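Local coordinates for protein tRNA (cytosine(38)-C(5))-methyltransferase (Schizosaccharomyces pombe, PDB 6FDF) that methylates carbon 5 of cytosine 38 in the anticodon loop of tRNA(Asp), using S-adenosyl-L-methionine as methyl donor, at residues A[206-217]-A[277-288]. Numbering follows the deposited sequence.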
# COMPACT_ATOMS: atom_id res chain seq x y z
N LEU A 206 -16.85 -3.77 -8.50
CA LEU A 206 -16.91 -3.21 -9.84
C LEU A 206 -17.81 -1.98 -9.90
O LEU A 206 -18.81 -1.88 -9.19
CB LEU A 206 -17.42 -4.26 -10.83
CG LEU A 206 -16.57 -5.52 -11.03
CD1 LEU A 206 -17.23 -6.48 -12.01
CD2 LEU A 206 -15.16 -5.14 -11.50
N GLU A 207 -17.43 -1.06 -10.78
CA GLU A 207 -18.37 -0.03 -11.21
C GLU A 207 -19.37 -0.66 -12.16
O GLU A 207 -19.12 -1.69 -12.78
CB GLU A 207 -17.63 1.12 -11.89
CG GLU A 207 -16.72 1.91 -10.95
CD GLU A 207 -16.11 3.13 -11.62
OE1 GLU A 207 -16.67 4.24 -11.48
OE2 GLU A 207 -15.07 2.97 -12.29
N ILE A 208 -20.52 -0.01 -12.32
CA ILE A 208 -21.51 -0.59 -13.21
C ILE A 208 -21.97 0.39 -14.26
O ILE A 208 -21.99 1.61 -14.08
CB ILE A 208 -22.75 -1.11 -12.46
CG1 ILE A 208 -23.61 0.07 -12.00
CG2 ILE A 208 -22.35 -1.98 -11.30
CD1 ILE A 208 -23.19 0.64 -10.69
N GLU A 209 -22.32 -0.19 -15.41
CA GLU A 209 -22.88 0.51 -16.55
C GLU A 209 -22.14 1.80 -16.83
O GLU A 209 -22.73 2.87 -16.96
CB GLU A 209 -24.37 0.73 -16.32
CG GLU A 209 -25.15 -0.58 -16.21
CD GLU A 209 -26.64 -0.37 -16.03
OE1 GLU A 209 -27.08 0.80 -15.94
OE2 GLU A 209 -27.38 -1.37 -15.98
N ARG A 210 -20.82 1.69 -16.91
CA ARG A 210 -19.98 2.75 -17.45
C ARG A 210 -19.72 2.49 -18.93
O ARG A 210 -19.96 1.39 -19.44
CB ARG A 210 -18.66 2.85 -16.70
CG ARG A 210 -18.76 3.29 -15.25
CD ARG A 210 -17.38 3.67 -14.73
NE ARG A 210 -16.74 4.70 -15.55
CZ ARG A 210 -15.47 5.07 -15.44
NH1 ARG A 210 -14.98 6.02 -16.23
NH2 ARG A 210 -14.68 4.50 -14.53
N ASP A 211 -19.23 3.51 -19.62
CA ASP A 211 -18.72 3.33 -20.98
C ASP A 211 -17.31 2.76 -20.88
O ASP A 211 -16.39 3.45 -20.44
CB ASP A 211 -18.74 4.65 -21.74
CG ASP A 211 -18.33 4.48 -23.20
OD1 ASP A 211 -18.35 3.34 -23.70
OD2 ASP A 211 -17.98 5.50 -23.83
N TRP A 212 -17.14 1.50 -21.28
CA TRP A 212 -15.89 0.78 -21.07
C TRP A 212 -14.88 0.98 -22.19
O TRP A 212 -13.81 0.36 -22.14
CB TRP A 212 -16.17 -0.72 -20.90
CG TRP A 212 -17.14 -1.03 -19.80
CD1 TRP A 212 -18.35 -1.66 -19.93
CD2 TRP A 212 -17.00 -0.72 -18.41
NE1 TRP A 212 -18.96 -1.76 -18.71
CE2 TRP A 212 -18.15 -1.19 -17.76
CE3 TRP A 212 -16.01 -0.09 -17.65
CZ2 TRP A 212 -18.34 -1.06 -16.38
CZ3 TRP A 212 -16.19 0.04 -16.29
CH2 TRP A 212 -17.36 -0.44 -15.67
N SER A 213 -15.18 1.81 -23.18
CA SER A 213 -14.36 1.90 -24.39
C SER A 213 -12.89 2.13 -24.06
O SER A 213 -12.01 1.45 -24.58
CB SER A 213 -14.88 3.02 -25.29
OG SER A 213 -16.30 3.07 -25.27
N SER A 214 -12.61 3.10 -23.18
CA SER A 214 -11.22 3.44 -22.90
C SER A 214 -10.50 2.37 -22.09
O SER A 214 -9.26 2.42 -22.00
CB SER A 214 -11.14 4.78 -22.15
OG SER A 214 -11.94 4.76 -20.98
N TYR A 215 -11.22 1.42 -21.51
CA TYR A 215 -10.61 0.39 -20.67
C TYR A 215 -10.42 -0.94 -21.39
O TYR A 215 -9.82 -1.85 -20.81
CB TYR A 215 -11.45 0.18 -19.41
CG TYR A 215 -11.56 1.43 -18.57
CD1 TYR A 215 -10.54 1.81 -17.71
CD2 TYR A 215 -12.69 2.24 -18.64
CE1 TYR A 215 -10.63 2.96 -16.95
CE2 TYR A 215 -12.79 3.40 -17.88
CZ TYR A 215 -11.76 3.75 -17.04
OH TYR A 215 -11.84 4.89 -16.27
N MET A 216 -10.92 -1.08 -22.62
CA MET A 216 -10.84 -2.35 -23.33
C MET A 216 -9.39 -2.65 -23.69
O MET A 216 -8.66 -1.77 -24.15
CB MET A 216 -11.68 -2.31 -24.61
CG MET A 216 -13.14 -1.99 -24.40
SD MET A 216 -13.96 -3.07 -23.22
CE MET A 216 -13.94 -4.64 -24.08
N VAL A 217 -8.96 -3.89 -23.44
CA VAL A 217 -7.59 -4.28 -23.77
C VAL A 217 -7.43 -4.29 -25.28
O VAL A 217 -8.31 -4.77 -26.01
CB VAL A 217 -7.25 -5.65 -23.15
CG1 VAL A 217 -5.79 -6.01 -23.40
CG2 VAL A 217 -7.54 -5.63 -21.65
N GLN A 277 -14.41 -9.71 -24.40
CA GLN A 277 -14.70 -8.37 -23.89
C GLN A 277 -13.84 -8.07 -22.66
O GLN A 277 -14.33 -7.72 -21.59
CB GLN A 277 -16.19 -8.21 -23.56
CG GLN A 277 -17.12 -8.56 -24.71
CD GLN A 277 -18.58 -8.39 -24.33
OE1 GLN A 277 -19.36 -9.33 -24.40
NE2 GLN A 277 -18.95 -7.18 -23.93
N LEU A 278 -12.52 -8.21 -22.84
CA LEU A 278 -11.58 -8.02 -21.75
C LEU A 278 -11.29 -6.54 -21.57
O LEU A 278 -11.01 -5.83 -22.54
CB LEU A 278 -10.28 -8.77 -22.06
CG LEU A 278 -10.43 -10.29 -22.19
CD1 LEU A 278 -9.27 -10.88 -22.98
CD2 LEU A 278 -10.50 -10.92 -20.81
N ARG A 279 -11.33 -6.08 -20.32
CA ARG A 279 -11.00 -4.71 -19.99
C ARG A 279 -10.10 -4.67 -18.77
O ARG A 279 -10.09 -5.60 -17.96
CB ARG A 279 -12.25 -3.85 -19.74
CG ARG A 279 -13.02 -4.18 -18.45
CD ARG A 279 -14.07 -3.08 -18.20
NE ARG A 279 -14.98 -3.34 -17.09
CZ ARG A 279 -14.73 -3.02 -15.82
NH1 ARG A 279 -13.57 -2.47 -15.49
NH2 ARG A 279 -15.64 -3.27 -14.88
N TYR A 280 -9.33 -3.59 -18.64
CA TYR A 280 -8.63 -3.31 -17.39
C TYR A 280 -9.64 -2.92 -16.32
O TYR A 280 -10.71 -2.39 -16.61
CB TYR A 280 -7.60 -2.19 -17.59
CG TYR A 280 -6.56 -2.52 -18.64
CD1 TYR A 280 -5.55 -3.43 -18.36
CD2 TYR A 280 -6.60 -1.93 -19.89
CE1 TYR A 280 -4.60 -3.75 -19.32
CE2 TYR A 280 -5.65 -2.24 -20.86
CZ TYR A 280 -4.65 -3.15 -20.56
OH TYR A 280 -3.70 -3.46 -21.51
N PHE A 281 -9.29 -3.19 -15.06
CA PHE A 281 -9.99 -2.54 -13.97
C PHE A 281 -9.79 -1.04 -14.07
O PHE A 281 -8.71 -0.57 -14.44
CB PHE A 281 -9.49 -3.05 -12.62
CG PHE A 281 -9.88 -4.48 -12.33
CD1 PHE A 281 -11.15 -4.79 -11.88
CD2 PHE A 281 -8.97 -5.51 -12.52
CE1 PHE A 281 -11.51 -6.10 -11.62
CE2 PHE A 281 -9.32 -6.82 -12.26
CZ PHE A 281 -10.59 -7.11 -11.81
N THR A 282 -10.84 -0.28 -13.75
CA THR A 282 -10.69 1.17 -13.68
C THR A 282 -9.87 1.54 -12.45
O THR A 282 -9.73 0.75 -11.51
CB THR A 282 -12.05 1.85 -13.63
OG1 THR A 282 -12.62 1.66 -12.32
CG2 THR A 282 -12.99 1.27 -14.68
N ALA A 283 -9.34 2.76 -12.44
CA ALA A 283 -8.58 3.19 -11.27
C ALA A 283 -9.47 3.24 -10.03
O ALA A 283 -9.00 2.94 -8.92
CB ALA A 283 -7.93 4.56 -11.51
N ARG A 284 -10.75 3.58 -10.19
CA ARG A 284 -11.68 3.54 -9.07
C ARG A 284 -11.82 2.12 -8.52
O ARG A 284 -11.87 1.91 -7.30
CB ARG A 284 -13.04 4.09 -9.48
CG ARG A 284 -14.12 3.88 -8.43
CD ARG A 284 -13.83 4.70 -7.18
NE ARG A 284 -13.81 6.13 -7.46
CZ ARG A 284 -13.32 7.04 -6.62
NH1 ARG A 284 -12.82 6.66 -5.46
NH2 ARG A 284 -13.35 8.33 -6.95
N GLU A 285 -11.88 1.13 -9.41
CA GLU A 285 -12.01 -0.25 -8.97
C GLU A 285 -10.73 -0.72 -8.28
O GLU A 285 -10.80 -1.44 -7.28
CB GLU A 285 -12.36 -1.15 -10.16
CG GLU A 285 -13.76 -0.86 -10.71
CD GLU A 285 -14.02 -1.53 -12.04
OE1 GLU A 285 -13.04 -1.82 -12.76
OE2 GLU A 285 -15.21 -1.73 -12.38
N VAL A 286 -9.57 -0.31 -8.80
CA VAL A 286 -8.31 -0.64 -8.13
C VAL A 286 -8.29 -0.02 -6.73
O VAL A 286 -7.94 -0.68 -5.75
CB VAL A 286 -7.11 -0.18 -8.98
CG1 VAL A 286 -5.81 -0.40 -8.23
CG2 VAL A 286 -7.09 -0.92 -10.32
N ALA A 287 -8.67 1.26 -6.63
CA ALA A 287 -8.73 1.92 -5.33
C ALA A 287 -9.65 1.16 -4.37
O ALA A 287 -9.31 0.96 -3.20
CB ALA A 287 -9.20 3.37 -5.49
N ARG A 288 -10.83 0.75 -4.86
CA ARG A 288 -11.75 -0.00 -4.02
C ARG A 288 -11.15 -1.33 -3.57
O ARG A 288 -11.26 -1.70 -2.40
CB ARG A 288 -13.05 -0.25 -4.78
CG ARG A 288 -13.91 0.98 -5.00
CD ARG A 288 -15.07 0.61 -5.90
NE ARG A 288 -16.01 1.72 -6.08
CZ ARG A 288 -17.07 1.66 -6.88
NH1 ARG A 288 -17.31 0.56 -7.58
NH2 ARG A 288 -17.88 2.71 -6.99
O HOH W 1 -10.44 -6.43 -25.24
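Leu-278 takes the backbone N-H of Val-217 on its carbonyl oxygen (N to O 3.0 Å), and a water joins that oxygen to Val-217 O. Bends at chi2 and chi3 bring CE of Met-216 back against Leu-278 O. One residue on, Arg-279 faces Met-216 in a single beta bridge and sends an extended chain along one face of Trp-212. Its guanidinium lies flat on the six-membered ring, planes 3° apart and CZ 3.7 Å from the ring centroid, a stacked cation-pi pair. NH1 and NH2 donate end-on to OE1 and OE2 of Glu-285, a salt bridge (NH1 to OE1 2.9 Å), each oxygen using its syn lone pair, which fixes the rotation of both flat groups. Were this arginine an alanine, the Glu-285 carboxylate would probably lose its countercharge and one face of Trp-212 its cover. Tyr-280 closes the bridge, its N donating to Tyr-215 O at 2.8 Å, while Val-217 CG2 sits over the centre of its ring. Phe-281 receives Leu-206 CD2 at its ring edge. At Thr-282, chi1 of 74° turns OG1 to Glu-207 OE2 (2.8 Å) and drops CG2 onto the Tyr-215 ring, 3.6 Å from its centroid. That OG1 also accepts from Glu-285 N (3.0 Å) and Thr-282 N donates to Glu-285 OE1, a capping box opening helix 283-289. Arg-210 NH2 reaches Glu-207 OE2 from the opposite carboxylate face, completing a salt bridge; Tyr-215 OH bonds to Glu-305. Glu-285 OE2 spends its anti lone pair on Glu-207 N (2.8 Å), so two donors grip this oxygen. Arg-288 crosses Glu-207 at about a right angle, NH1 against CG; NH1 bonds to Tyr-205 O, NE to Glu-294. This is C5-methyltransferase motif IX, its arginine, threonine and glutamate binding loop 206-217 within the small, target-recognition part of the fold.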